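Local atomic coordinates of putative cytosine/guanine deaminase (Unidentified, PDB entry 2PAJ), a protein that catalyses the zinc-dependent hydrolytic deamination of 2-amino-4-hydroxypteridines such as isoxanthopterin, giving the 2,4-dihydroxypteridine and ammonium. Residues T221-I226 / V268-E273; E233-A238 / L243-H248; D275-G278 / W282-H285. One frame throughout, in Å; residues are numbered along the deposited sequence.

Contact 1 of 3, residues T221-I226 / V268-E273; sequences TVLYSI and VAFCGE
L223 reaches from its loop to the helix that includes V268-E273 and touches it with one methyl branch. That branch, CD2, comes to rest between two side chains of the helix: the L223 CD2 carbon is 3.8 Å from CD2 of F270 and 4.0 Å from SG of C271. L223 and F270 run antiparallel past one another, so each side chain passes alongside its partner, and the methyl meets the phenyl ring obliquely. The torsions explain this meeting. With CG of F270 anti to the backbone N (chi1 -171°), the ring leaves the helix on the side where the loop lies. L223 sets off along the interface, neither toward the helix nor away from it, with its CG anti to the carbonyl carbon (chi1 -56°), and it is the far end of the chain that closes on the helix. Beside it V222 points toward the helix and adds a looser contact, its CG1 lying 4.3 Å from the C271 sulfur. The loop is a compact turn: the carbonyl oxygen of T221 accepts from the amides of both Y224 and S225. The amide of T221 in turn donates to the S225 hydroxyl at 3.0 Å, nearly straight at 166°, which ties the two ends of the turn together. Behind the interface, M231 of helix 228-240 touches both L223 and F270, while H274 stacks on the F270 ring. The contact thus joins the loop that follows strand 213-217 to the helix that follows the next barrel strand, 244-248. No hydrogen bond crosses it. The thiol meets L223 and V222 as apolar surface, and the junction, with some 130 Å² buried, depends on the fit of methyls, sulfur and an aromatic ring rather than on directional bonds.

Contact 2 of 3, residues E233-A238 / L243-H248; sequences ETAAVA and LRMHSH. With ZN (zinc ion), chain B.
M245 lies against two small helix residues one turn apart, A235 and A238. Its CG is 3.8 Å from the A238 methyl carbon CB, and farther out its SD is 3.9 Å from CB of A235, so the thioether runs along the helix surface over both alanines. The chain bends at chi3 (-107°), turning the terminal methyl aside from a fully extended course. All four residues that touch are buried, and with only methyls at A235 and A238, M245 lies directly against the helix. M217 of strand 213-217 and W276 also pack on M245 and extend the apolar layer.

Toward the end of the helix the contact becomes polar. The amide N of L243 donates to the carbonyl oxygen of A238 at 2.8 Å. The bond is nearly straight at the hydrogen, 172°, but the donor stands 39° out of the carbonyl plane. It ties the first residue of 243-248 to the last turns of the helix across a short connection, and brings CB of L243 to 3.6 Å from the same A238 oxygen.

At the other end of 243-248, H248 carries its imidazole away from the helix and binds the zinc ion through NE2 at 2.1 Å, together with H76, H78 and D336. Strand 213-217, helix 228-240 and strand 244-248 form a beta-alpha-beta unit of the amidohydrolase TIM barrel, in which the C-terminal end of a strand delivers a metal ligand.

Contact 3 of 3, residues D275-G278 / W282-H285; sequences DWLG and WYAH
The phenol of Y283 donates to the backbone carbonyl of W276, with OH 2.6 Å from O. The hydroxyl approaches in the carbonyl plane, at a C=O...donor angle of 146°, which fixes the direction of the tyrosine tip. The Y283 OH also lies at the edge of the indole, near its plane, 3.3 Å from CE3 of W276, while the two side chains cross obliquely. L277 CD2 also lies at the edge of the phenol ring, near its plane, 4.2 Å from CE1 of Y283. With CG of Y283 beside its backbone N (chi1 -64°), the ring slants back from the strand toward the preceding loop.

That loop owes its course to a Schellman motif ending helix 267-273: the amide of W276 bonds to the C271 carbonyl and that of D275 to the carbonyl of G272, with D275 as the C-prime residue at positive phi. The chain then turns into strand 281-284 of the TIM barrel, and tyrosine and loop carbonyl meet across this connection.

Further out, the indole is positioned by its NE1, which donates to the carbonyl of M231 on helix 228-240. G278 continues the loop at a phi of 121°, where a side chain would collide with the preceding carbonyl, and its amide bonds to T302. Past Y283, the strand leads to H285, part of the zinc site, whose NE2 makes a weak hydrogen bond to D336.

The three contacts are clustered on one side of the barrel, their centres 8 to 11 Å apart. Contacts 2 and 3 share neighbouring strands: S247 O probably accepts from A284 N at 3.0 Å, and M245 O likewise from W282 N at 3.0 Å. Contact 1 joins contact 2 through V222 N and S247 OG, 2.8 Å apart, and meets contact 3 where SG of C271 packs 3.3 Å from OH of Y283. The zinc ion is bound directly by H248 in contact 2, and contact 3 also carries H285 of the zinc site; the side chains of Y283 and V222 stand about 10 Å and about 13 Å from the zinc ion.

Contact 1 of 3, residues T221-I226 / V268-E273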
# COMPACT_ATOMS: atom_id res chain seq x y z
N THR A 221 8.29 9.05 12.49
CA THR A 221 9.46 9.71 11.90
C THR A 221 10.63 9.32 12.78
O THR A 221 11.02 10.05 13.68
CB THR A 221 9.32 11.24 11.87
OG1 THR A 221 8.06 11.59 11.29
CG2 THR A 221 10.44 11.87 11.04
N VAL A 222 11.17 8.15 12.49
CA VAL A 222 12.27 7.58 13.25
C VAL A 222 13.34 8.54 13.79
O VAL A 222 13.89 8.30 14.87
CB VAL A 222 12.92 6.43 12.42
CG1 VAL A 222 14.08 6.96 11.60
CG2 VAL A 222 13.32 5.30 13.34
N LEU A 223 13.66 9.61 13.07
CA LEU A 223 14.68 10.53 13.57
C LEU A 223 14.10 11.57 14.53
O LEU A 223 14.79 12.50 14.93
CB LEU A 223 15.38 11.25 12.42
CG LEU A 223 16.04 10.39 11.35
CD1 LEU A 223 16.76 11.29 10.35
CD2 LEU A 223 17.03 9.42 11.99
N TYR A 224 12.82 11.43 14.87
CA TYR A 224 12.17 12.36 15.79
C TYR A 224 11.24 11.64 16.77
O TYR A 224 11.27 11.92 17.95
CB TYR A 224 11.39 13.43 15.01
CG TYR A 224 12.28 14.36 14.21
CD1 TYR A 224 12.31 14.28 12.81
CD2 TYR A 224 13.13 15.27 14.84
CE1 TYR A 224 13.17 15.08 12.06
CE2 TYR A 224 13.99 16.07 14.11
CZ TYR A 224 14.01 15.97 12.72
OH TYR A 224 14.89 16.76 11.99
N SER A 225 10.44 10.71 16.28
CA SER A 225 9.50 9.99 17.14
C SER A 225 10.18 9.23 18.28
O SER A 225 9.59 8.99 19.33
CB SER A 225 8.67 9.00 16.31
OG SER A 225 7.88 9.66 15.35
N ILE A 226 11.45 8.87 18.06
CA ILE A 226 12.20 8.07 19.01
C ILE A 226 13.68 8.46 19.20
O ILE A 226 14.31 9.03 18.32
CB ILE A 226 12.05 6.60 18.58
CG1 ILE A 226 10.95 5.97 19.42
CG2 ILE A 226 13.37 5.86 18.60
CD1 ILE A 226 10.65 4.53 19.08
N VAL A 268 20.56 9.30 6.28
CA VAL A 268 20.67 7.91 5.90
C VAL A 268 21.86 7.27 6.64
O VAL A 268 21.74 6.19 7.21
CB VAL A 268 20.84 7.78 4.37
CG1 VAL A 268 21.04 6.34 3.96
CG2 VAL A 268 19.63 8.35 3.68
N ALA A 269 23.00 7.96 6.63
CA ALA A 269 24.21 7.48 7.29
C ALA A 269 23.97 7.28 8.80
O ALA A 269 24.54 6.37 9.41
CB ALA A 269 25.35 8.47 7.04
N PHE A 270 23.14 8.13 9.38
CA PHE A 270 22.80 8.05 10.80
C PHE A 270 21.96 6.78 11.01
O PHE A 270 22.22 5.98 11.91
CB PHE A 270 22.00 9.28 11.21
CG PHE A 270 21.78 9.40 12.68
CD1 PHE A 270 22.80 9.83 13.52
CD2 PHE A 270 20.55 9.06 13.24
CE1 PHE A 270 22.60 9.92 14.89
CE2 PHE A 270 20.33 9.14 14.61
CZ PHE A 270 21.36 9.58 15.44
N CYS A 271 20.96 6.61 10.16
CA CYS A 271 20.10 5.43 10.23
C CYS A 271 20.94 4.16 10.16
O CYS A 271 20.69 3.20 10.87
CB CYS A 271 19.09 5.43 9.09
SG CYS A 271 17.74 6.56 9.34
N GLY A 272 21.93 4.17 9.29
CA GLY A 272 22.79 3.02 9.16
C GLY A 272 23.48 2.72 10.47
O GLY A 272 23.47 1.59 10.94
N GLU A 273 24.06 3.75 11.07
CA GLU A 273 24.78 3.63 12.33
C GLU A 273 23.94 3.22 13.54
O GLU A 273 24.48 2.91 14.60
CB GLU A 273 25.52 4.93 12.62
CG GLU A 273 26.95 4.90 12.10
CD GLU A 273 27.64 6.24 12.14
OE1 GLU A 273 27.62 6.92 13.19
OE2 GLU A 273 28.23 6.62 11.10

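Contact 2 of 3, residues E233-A238 / L243-H248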
# COMPACT_ATOMS: atom_id res chain seq x y z
N GLU A 233 17.57 -0.53 19.81
CA GLU A 233 16.82 -1.58 20.48
C GLU A 233 15.52 -1.86 19.76
O GLU A 233 15.07 -2.99 19.66
CB GLU A 233 16.58 -1.21 21.95
CG GLU A 233 15.94 0.15 22.20
CD GLU A 233 16.17 0.65 23.64
OE1 GLU A 233 17.35 0.89 24.00
OE2 GLU A 233 15.18 0.81 24.40
N THR A 234 14.91 -0.81 19.22
CA THR A 234 13.66 -0.97 18.49
C THR A 234 13.87 -1.86 17.26
O THR A 234 12.98 -2.63 16.88
CB THR A 234 13.13 0.39 18.07
OG1 THR A 234 11.71 0.41 18.20
CG2 THR A 234 13.52 0.70 16.65
N ALA A 235 15.04 -1.74 16.63
CA ALA A 235 15.39 -2.54 15.46
C ALA A 235 15.58 -4.00 15.86
O ALA A 235 15.12 -4.91 15.16
CB ALA A 235 16.67 -2.00 14.84
N ALA A 236 16.24 -4.21 16.99
CA ALA A 236 16.51 -5.54 17.51
C ALA A 236 15.26 -6.35 17.79
O ALA A 236 15.24 -7.57 17.58
CB ALA A 236 17.34 -5.42 18.78
N VAL A 237 14.22 -5.70 18.29
CA VAL A 237 12.99 -6.40 18.60
C VAL A 237 12.32 -6.88 17.32
O VAL A 237 11.88 -8.03 17.22
CB VAL A 237 12.02 -5.50 19.37
CG1 VAL A 237 10.76 -6.26 19.72
CG2 VAL A 237 12.70 -4.97 20.61
N ALA A 238 12.23 -5.97 16.35
CA ALA A 238 11.64 -6.27 15.05
C ALA A 238 12.35 -7.47 14.45
O ALA A 238 11.73 -8.45 14.07
CB ALA A 238 11.77 -5.07 14.13
N LEU A 243 10.29 -9.35 11.90
CA LEU A 243 9.44 -8.35 11.27
C LEU A 243 10.28 -7.34 10.49
O LEU A 243 11.49 -7.24 10.71
CB LEU A 243 8.65 -7.58 12.33
CG LEU A 243 7.78 -8.31 13.35
CD1 LEU A 243 7.15 -7.28 14.26
CD2 LEU A 243 6.72 -9.14 12.65
N ARG A 244 9.64 -6.60 9.60
CA ARG A 244 10.33 -5.58 8.81
C ARG A 244 10.15 -4.21 9.47
O ARG A 244 9.27 -4.01 10.31
CB ARG A 244 9.79 -5.54 7.38
CG ARG A 244 10.01 -6.83 6.65
CD ARG A 244 10.17 -6.63 5.17
NE ARG A 244 10.76 -7.83 4.59
CZ ARG A 244 11.42 -7.86 3.44
NH1 ARG A 244 11.57 -6.75 2.72
NH2 ARG A 244 11.95 -9.00 3.02
N MET A 245 11.01 -3.27 9.10
CA MET A 245 10.97 -1.92 9.67
C MET A 245 10.63 -0.87 8.62
O MET A 245 11.10 -0.93 7.48
CB MET A 245 12.32 -1.60 10.30
CG MET A 245 12.71 -2.51 11.46
SD MET A 245 14.48 -2.63 11.62
CE MET A 245 14.68 -4.20 11.03
N HIS A 246 9.82 0.11 9.01
CA HIS A 246 9.42 1.17 8.11
C HIS A 246 9.23 2.49 8.84
O HIS A 246 8.77 2.51 9.97
CB HIS A 246 8.12 0.78 7.42
CG HIS A 246 7.49 1.88 6.63
ND1 HIS A 246 6.30 2.47 7.00
CD2 HIS A 246 7.89 2.51 5.50
CE1 HIS A 246 6.00 3.42 6.13
NE2 HIS A 246 6.95 3.46 5.21
N SER A 247 9.59 3.59 8.19
CA SER A 247 9.43 4.91 8.80
C SER A 247 9.51 6.07 7.79
O SER A 247 9.93 5.88 6.65
CB SER A 247 10.49 5.12 9.89
OG SER A 247 10.32 6.35 10.57
N HIS A 248 9.06 7.24 8.24
CA HIS A 248 9.10 8.47 7.46
C HIS A 248 10.54 8.98 7.63
O HIS A 248 10.98 9.21 8.75
CB HIS A 248 8.14 9.50 8.07
CG HIS A 248 6.75 9.47 7.51
ND1 HIS A 248 5.64 9.69 8.29
CD2 HIS A 248 6.30 9.34 6.24
CE1 HIS A 248 4.56 9.70 7.53
NE2 HIS A 248 4.93 9.49 6.28
ZN ZN B . 3.14 9.53 5.28

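Contact 3 of 3, residues D275-G278 / W282-H285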
# COMPACT_ATOMS: atom_id res chain seq x y z
N ASP A 275 21.39 0.71 13.28
CA ASP A 275 20.69 -0.50 12.85
C ASP A 275 19.37 -0.27 12.11
O ASP A 275 18.43 -1.07 12.25
CB ASP A 275 20.44 -1.41 14.06
CG ASP A 275 21.73 -1.83 14.76
OD1 ASP A 275 22.64 -2.38 14.10
OD2 ASP A 275 21.83 -1.61 15.99
N TRP A 276 19.30 0.79 11.30
CA TRP A 276 18.07 1.08 10.58
C TRP A 276 18.16 1.10 9.06
O TRP A 276 17.55 1.94 8.39
CB TRP A 276 17.45 2.40 11.08
CG TRP A 276 16.38 2.14 12.06
CD1 TRP A 276 16.54 1.82 13.39
CD2 TRP A 276 14.98 2.00 11.79
NE1 TRP A 276 15.32 1.49 13.95
CE2 TRP A 276 14.35 1.59 13.00
CE3 TRP A 276 14.19 2.18 10.64
CZ2 TRP A 276 12.96 1.36 13.08
CZ3 TRP A 276 12.82 1.95 10.73
CH2 TRP A 276 12.22 1.54 11.94
N LEU A 277 18.93 0.17 8.51
CA LEU A 277 19.06 0.02 7.07
C LEU A 277 19.06 -1.48 6.82
O LEU A 277 19.10 -2.27 7.76
CB LEU A 277 20.37 0.62 6.53
CG LEU A 277 20.64 2.13 6.57
CD1 LEU A 277 21.86 2.43 5.71
CD2 LEU A 277 19.44 2.91 6.07
N GLY A 278 19.01 -1.87 5.55
CA GLY A 278 18.99 -3.28 5.21
C GLY A 278 17.75 -3.58 4.41
O GLY A 278 16.79 -2.83 4.47
N TRP A 282 12.45 -0.08 4.90
CA TRP A 282 12.06 0.74 3.76
C TRP A 282 11.47 2.07 4.26
O TRP A 282 10.75 2.11 5.26
CB TRP A 282 11.10 -0.03 2.82
CG TRP A 282 9.65 0.15 3.00
CD1 TRP A 282 8.86 1.12 2.44
CD2 TRP A 282 8.78 -0.69 3.75
NE1 TRP A 282 7.55 0.91 2.79
CE2 TRP A 282 7.47 -0.19 3.59
CE3 TRP A 282 8.98 -1.83 4.53
CZ2 TRP A 282 6.35 -0.79 4.20
CZ3 TRP A 282 7.88 -2.42 5.13
CH2 TRP A 282 6.58 -1.90 4.96
N TYR A 283 11.80 3.17 3.59
CA TYR A 283 11.32 4.49 3.99
C TYR A 283 10.36 5.21 3.07
O TYR A 283 10.39 5.04 1.86
CB TYR A 283 12.49 5.44 4.23
CG TYR A 283 13.39 5.05 5.36
CD1 TYR A 283 14.53 4.28 5.13
CD2 TYR A 283 13.12 5.46 6.67
CE1 TYR A 283 15.36 3.93 6.16
CE2 TYR A 283 13.95 5.11 7.71
CZ TYR A 283 15.07 4.35 7.44
OH TYR A 283 15.93 4.00 8.46
N ALA A 284 9.54 6.04 3.70
CA ALA A 284 8.57 6.87 3.00
C ALA A 284 9.05 8.32 3.11
O ALA A 284 9.88 8.65 3.95
CB ALA A 284 7.20 6.74 3.64
N HIS A 285 8.53 9.16 2.23
CA HIS A 285 8.85 10.58 2.20
C HIS A 285 10.34 10.90 2.25
O HIS A 285 10.76 11.78 2.99
CB HIS A 285 8.12 11.31 3.34
CG HIS A 285 6.63 11.19 3.26
ND1 HIS A 285 5.99 10.27 2.45
CD2 HIS A 285 5.64 11.86 3.91
CE1 HIS A 285 4.68 10.37 2.61
NE2 HIS A 285 4.44 11.33 3.49